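Long-range contact in Sys-1 protein (Caenorhabditis elegans, PDB 3C2G), which acts as a beta-catenin in asymmetric Wnt signalling, binding the TCF factor POP-1 and activating or repressing its target genes: residues Arg116-Gln128 against His163-Tyr176. Residues are numbered along the deposited sequence; the frame is centred on the assembly and turned at random.
Sequences RELICNLISLNWQ and HLKFEKLVGTLSEY
The Arg116 guanidinium lies flat on one face of the Phe166 ring, the planes 9° apart and the centres 4.0 Å apart. This is a cation-pi stack. CD of Arg116 adds a CH-pi contact on the same face, and Leu169 CB lies over the rim of the opposite face. At the guanidinium edge, Arg116 NH1 gives a bent hydrogen bond (2.8 Å) to His163 O, which is tilted out of the guanidinium plane. With CG between the backbone N and the carbonyl carbon (chi1 67°) and the chain extended beyond it, Arg116 runs across the ring to the last turn of helix 154-164. Shortened to an alanine, this position would probably leave that face of Phe166 uncovered and His163 O without this donor.

The Tyr176 ring carries Leu125 CD1 over one face, 3.8 Å from Tyr176 CE1. At its edge, Tyr176 OH donates to Ile123 O (2.7 Å) from above the carbonyl plane. The same hydroxyl accepts from Gln128 NE2 at 3.2 Å.

Between the two rings, Cys120 packs on Leu169, and Thr172 CG2 sits against the Ile123 backbone. On the flank, Lys168 NZ makes a long, weak salt bridge to Glu117 OE2 (3.4 Å).

The 116-122 and 167-174 helical segments run nearly parallel (6°). Ile123 also packs on helix 134-150, and Leu173 and Tyr176 on helix 189-198. Parallel helices from neighbouring layers, separated by two intervening helices in the chain, are characteristic of the armadillo superhelix of beta-catenins.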
# COMPACT_ATOMS: atom_id res chain seq x y z
N ARG A 116 -19.27 -11.70 -27.14
CA ARG A 116 -18.57 -10.70 -26.34
C ARG A 116 -18.62 -9.30 -26.97
O ARG A 116 -18.73 -8.32 -26.26
CB ARG A 116 -17.13 -11.13 -26.05
CG ARG A 116 -16.19 -11.20 -27.26
CD ARG A 116 -14.81 -11.63 -26.80
NE ARG A 116 -13.80 -11.50 -27.85
CZ ARG A 116 -12.52 -11.84 -27.71
NH1 ARG A 116 -12.07 -12.35 -26.57
NH2 ARG A 116 -11.69 -11.67 -28.72
N GLU A 117 -18.59 -9.24 -28.30
CA GLU A 117 -18.60 -7.96 -29.01
C GLU A 117 -20.00 -7.36 -29.03
O GLU A 117 -20.17 -6.16 -28.87
CB GLU A 117 -18.01 -8.08 -30.43
CG GLU A 117 -16.57 -8.63 -30.43
CD GLU A 117 -15.70 -8.14 -31.59
OE1 GLU A 117 -14.63 -8.74 -31.82
OE2 GLU A 117 -16.09 -7.16 -32.28
N LEU A 118 -21.01 -8.20 -29.21
CA LEU A 118 -22.38 -7.73 -29.09
C LEU A 118 -22.62 -7.15 -27.69
O LEU A 118 -23.20 -6.07 -27.55
CB LEU A 118 -23.39 -8.85 -29.38
CG LEU A 118 -23.48 -9.43 -30.80
CD1 LEU A 118 -24.45 -10.60 -30.80
CD2 LEU A 118 -23.89 -8.39 -31.84
N ILE A 119 -22.19 -7.89 -26.66
CA ILE A 119 -22.37 -7.49 -25.27
C ILE A 119 -21.63 -6.18 -25.00
O ILE A 119 -22.24 -5.19 -24.61
CB ILE A 119 -21.88 -8.59 -24.28
CG1 ILE A 119 -22.91 -9.73 -24.18
CG2 ILE A 119 -21.56 -8.02 -22.90
CD1 ILE A 119 -24.13 -9.41 -23.37
N CYS A 120 -20.33 -6.19 -25.25
CA CYS A 120 -19.51 -5.03 -25.03
C CYS A 120 -20.04 -3.81 -25.81
O CYS A 120 -19.89 -2.67 -25.36
CB CYS A 120 -18.06 -5.36 -25.37
SG CYS A 120 -17.21 -4.08 -26.28
N ASN A 121 -20.69 -4.05 -26.94
CA ASN A 121 -21.32 -2.96 -27.67
C ASN A 121 -22.49 -2.30 -26.94
O ASN A 121 -22.73 -1.12 -27.11
CB ASN A 121 -21.78 -3.41 -29.05
CG ASN A 121 -21.76 -2.28 -30.04
OD1 ASN A 121 -22.74 -1.55 -30.21
ND2 ASN A 121 -20.60 -2.08 -30.67
N LEU A 122 -23.20 -3.07 -26.13
CA LEU A 122 -24.32 -2.54 -25.37
C LEU A 122 -23.93 -1.59 -24.21
O LEU A 122 -24.79 -0.87 -23.71
CB LEU A 122 -25.18 -3.69 -24.84
CG LEU A 122 -25.90 -4.54 -25.90
CD1 LEU A 122 -25.98 -6.00 -25.47
CD2 LEU A 122 -27.26 -4.00 -26.17
N ILE A 123 -22.66 -1.60 -23.80
CA ILE A 123 -22.20 -0.64 -22.78
C ILE A 123 -21.39 0.51 -23.38
O ILE A 123 -20.73 1.25 -22.66
CB ILE A 123 -21.40 -1.29 -21.64
CG1 ILE A 123 -20.22 -2.10 -22.19
CG2 ILE A 123 -22.33 -2.11 -20.74
CD1 ILE A 123 -19.28 -2.60 -21.12
N SER A 124 -21.45 0.66 -24.70
CA SER A 124 -20.91 1.84 -25.34
C SER A 124 -21.51 3.10 -24.72
O SER A 124 -22.71 3.18 -24.48
CB SER A 124 -21.20 1.81 -26.84
OG SER A 124 -20.58 2.91 -27.47
N LEU A 125 -20.64 4.07 -24.46
CA LEU A 125 -20.99 5.31 -23.76
C LEU A 125 -22.12 6.06 -24.45
O LEU A 125 -23.04 6.52 -23.79
CB LEU A 125 -19.75 6.21 -23.62
CG LEU A 125 -19.97 7.68 -23.27
CD1 LEU A 125 -20.25 7.86 -21.78
CD2 LEU A 125 -18.78 8.51 -23.70
N ASN A 126 -22.05 6.17 -25.78
CA ASN A 126 -23.07 6.86 -26.56
C ASN A 126 -24.48 6.25 -26.46
O ASN A 126 -25.47 6.91 -26.77
CB ASN A 126 -22.63 7.00 -28.03
CG ASN A 126 -22.67 5.69 -28.79
OD1 ASN A 126 -23.68 4.96 -28.75
ND2 ASN A 126 -21.59 5.38 -29.51
N TRP A 127 -24.57 4.99 -26.03
CA TRP A 127 -25.87 4.42 -25.70
C TRP A 127 -26.46 5.01 -24.42
O TRP A 127 -27.68 4.98 -24.24
CB TRP A 127 -25.80 2.90 -25.55
CG TRP A 127 -25.65 2.13 -26.84
CD1 TRP A 127 -24.75 1.13 -27.08
CD2 TRP A 127 -26.41 2.29 -28.04
NE1 TRP A 127 -24.91 0.66 -28.36
CE2 TRP A 127 -25.92 1.34 -28.97
CE3 TRP A 127 -27.46 3.14 -28.42
CZ2 TRP A 127 -26.44 1.22 -30.27
CZ3 TRP A 127 -27.99 3.01 -29.71
CH2 TRP A 127 -27.47 2.06 -30.62
N GLN A 128 -25.61 5.56 -23.55
CA GLN A 128 -26.06 6.11 -22.25
C GLN A 128 -26.90 7.37 -22.38
O GLN A 128 -27.49 7.82 -21.40
CB GLN A 128 -24.87 6.41 -21.32
CG GLN A 128 -24.04 5.20 -20.93
CD GLN A 128 -24.63 4.42 -19.79
OE1 GLN A 128 -25.85 4.38 -19.59
NE2 GLN A 128 -23.77 3.77 -19.01
N HIS A 163 -11.23 -14.05 -21.83
CA HIS A 163 -12.26 -13.68 -22.81
C HIS A 163 -12.48 -12.17 -22.92
O HIS A 163 -12.84 -11.66 -23.99
CB HIS A 163 -13.59 -14.36 -22.50
CG HIS A 163 -13.54 -15.86 -22.50
ND1 HIS A 163 -14.37 -16.63 -21.72
CD2 HIS A 163 -12.75 -16.72 -23.18
CE1 HIS A 163 -14.10 -17.91 -21.92
NE2 HIS A 163 -13.12 -17.99 -22.81
N LEU A 164 -12.28 -11.45 -21.82
CA LEU A 164 -12.51 -10.01 -21.76
C LEU A 164 -11.39 -9.16 -22.35
O LEU A 164 -11.61 -7.98 -22.65
CB LEU A 164 -12.77 -9.59 -20.32
CG LEU A 164 -14.02 -10.17 -19.68
CD1 LEU A 164 -14.18 -9.66 -18.28
CD2 LEU A 164 -15.26 -9.85 -20.53
N LYS A 165 -10.20 -9.73 -22.51
CA LYS A 165 -9.06 -8.95 -22.97
C LYS A 165 -9.00 -8.86 -24.48
O LYS A 165 -8.29 -9.62 -25.13
CB LYS A 165 -7.76 -9.49 -22.38
CG LYS A 165 -7.61 -9.15 -20.91
CD LYS A 165 -6.69 -10.10 -20.20
CE LYS A 165 -7.08 -10.18 -18.74
NZ LYS A 165 -6.11 -11.00 -17.99
N PHE A 166 -9.77 -7.93 -25.03
CA PHE A 166 -9.72 -7.61 -26.45
C PHE A 166 -9.89 -6.10 -26.65
O PHE A 166 -10.60 -5.45 -25.89
CB PHE A 166 -10.75 -8.42 -27.27
CG PHE A 166 -12.19 -8.27 -26.81
CD1 PHE A 166 -13.11 -7.61 -27.60
CD2 PHE A 166 -12.62 -8.83 -25.60
CE1 PHE A 166 -14.44 -7.48 -27.18
CE2 PHE A 166 -13.95 -8.70 -25.18
CZ PHE A 166 -14.86 -8.02 -25.97
N GLU A 167 -9.23 -5.56 -27.67
CA GLU A 167 -9.15 -4.11 -27.86
C GLU A 167 -10.50 -3.38 -27.74
O GLU A 167 -10.59 -2.38 -27.03
CB GLU A 167 -8.47 -3.78 -29.20
N LYS A 168 -11.53 -3.90 -28.41
CA LYS A 168 -12.86 -3.25 -28.45
C LYS A 168 -13.41 -2.98 -27.06
O LYS A 168 -13.95 -1.91 -26.80
CB LYS A 168 -13.85 -4.09 -29.26
CG LYS A 168 -15.18 -3.40 -29.55
CD LYS A 168 -16.11 -4.32 -30.38
CE LYS A 168 -17.28 -3.56 -31.01
NZ LYS A 168 -17.71 -4.19 -32.32
N LEU A 169 -13.27 -3.95 -26.16
CA LEU A 169 -13.74 -3.78 -24.80
C LEU A 169 -12.93 -2.76 -23.97
O LEU A 169 -13.52 -1.97 -23.23
CB LEU A 169 -13.85 -5.14 -24.09
CG LEU A 169 -14.26 -5.15 -22.61
CD1 LEU A 169 -15.54 -4.37 -22.34
CD2 LEU A 169 -14.43 -6.57 -22.15
N VAL A 170 -11.61 -2.77 -24.09
CA VAL A 170 -10.80 -1.86 -23.28
C VAL A 170 -10.95 -0.43 -23.80
O VAL A 170 -11.04 0.52 -23.01
CB VAL A 170 -9.32 -2.31 -23.12
CG1 VAL A 170 -9.24 -3.56 -22.26
CG2 VAL A 170 -8.64 -2.55 -24.46
N GLY A 171 -11.03 -0.30 -25.12
CA GLY A 171 -11.43 0.95 -25.77
C GLY A 171 -12.76 1.45 -25.23
O GLY A 171 -12.86 2.59 -24.77
N THR A 172 -13.78 0.60 -25.26
CA THR A 172 -15.11 1.00 -24.84
C THR A 172 -15.11 1.50 -23.39
O THR A 172 -15.67 2.55 -23.11
CB THR A 172 -16.16 -0.12 -25.09
OG1 THR A 172 -16.45 -0.19 -26.49
CG2 THR A 172 -17.47 0.15 -24.33
N LEU A 173 -14.46 0.76 -22.49
CA LEU A 173 -14.42 1.13 -21.08
C LEU A 173 -13.67 2.45 -20.88
O LEU A 173 -14.08 3.28 -20.05
CB LEU A 173 -13.76 0.04 -20.22
CG LEU A 173 -14.41 -1.35 -20.05
CD1 LEU A 173 -13.42 -2.27 -19.37
CD2 LEU A 173 -15.74 -1.33 -19.28
N SER A 174 -12.59 2.64 -21.64
CA SER A 174 -11.74 3.82 -21.51
C SER A 174 -12.44 5.08 -21.94
O SER A 174 -12.10 6.16 -21.46
CB SER A 174 -10.47 3.67 -22.34
OG SER A 174 -9.63 2.69 -21.77
N GLU A 175 -13.40 4.96 -22.85
CA GLU A 175 -14.10 6.14 -23.35
C GLU A 175 -14.85 6.83 -22.20
O GLU A 175 -15.09 8.03 -22.24
CB GLU A 175 -15.03 5.79 -24.52
CG GLU A 175 -15.51 7.01 -25.33
CD GLU A 175 -16.37 6.67 -26.55
OE1 GLU A 175 -16.23 5.54 -27.11
OE2 GLU A 175 -17.19 7.53 -26.97
N TYR A 176 -15.18 6.08 -21.15
CA TYR A 176 -15.80 6.67 -19.98
C TYR A 176 -14.84 7.54 -19.17
O TYR A 176 -15.27 8.31 -18.31
CB TYR A 176 -16.41 5.61 -19.07
CG TYR A 176 -17.68 4.98 -19.56
CD1 TYR A 176 -18.92 5.40 -19.08
CD2 TYR A 176 -17.66 3.92 -20.48
CE1 TYR A 176 -20.10 4.79 -19.49
CE2 TYR A 176 -18.82 3.33 -20.91
CZ TYR A 176 -20.04 3.77 -20.41
OH TYR A 176 -21.22 3.17 -20.82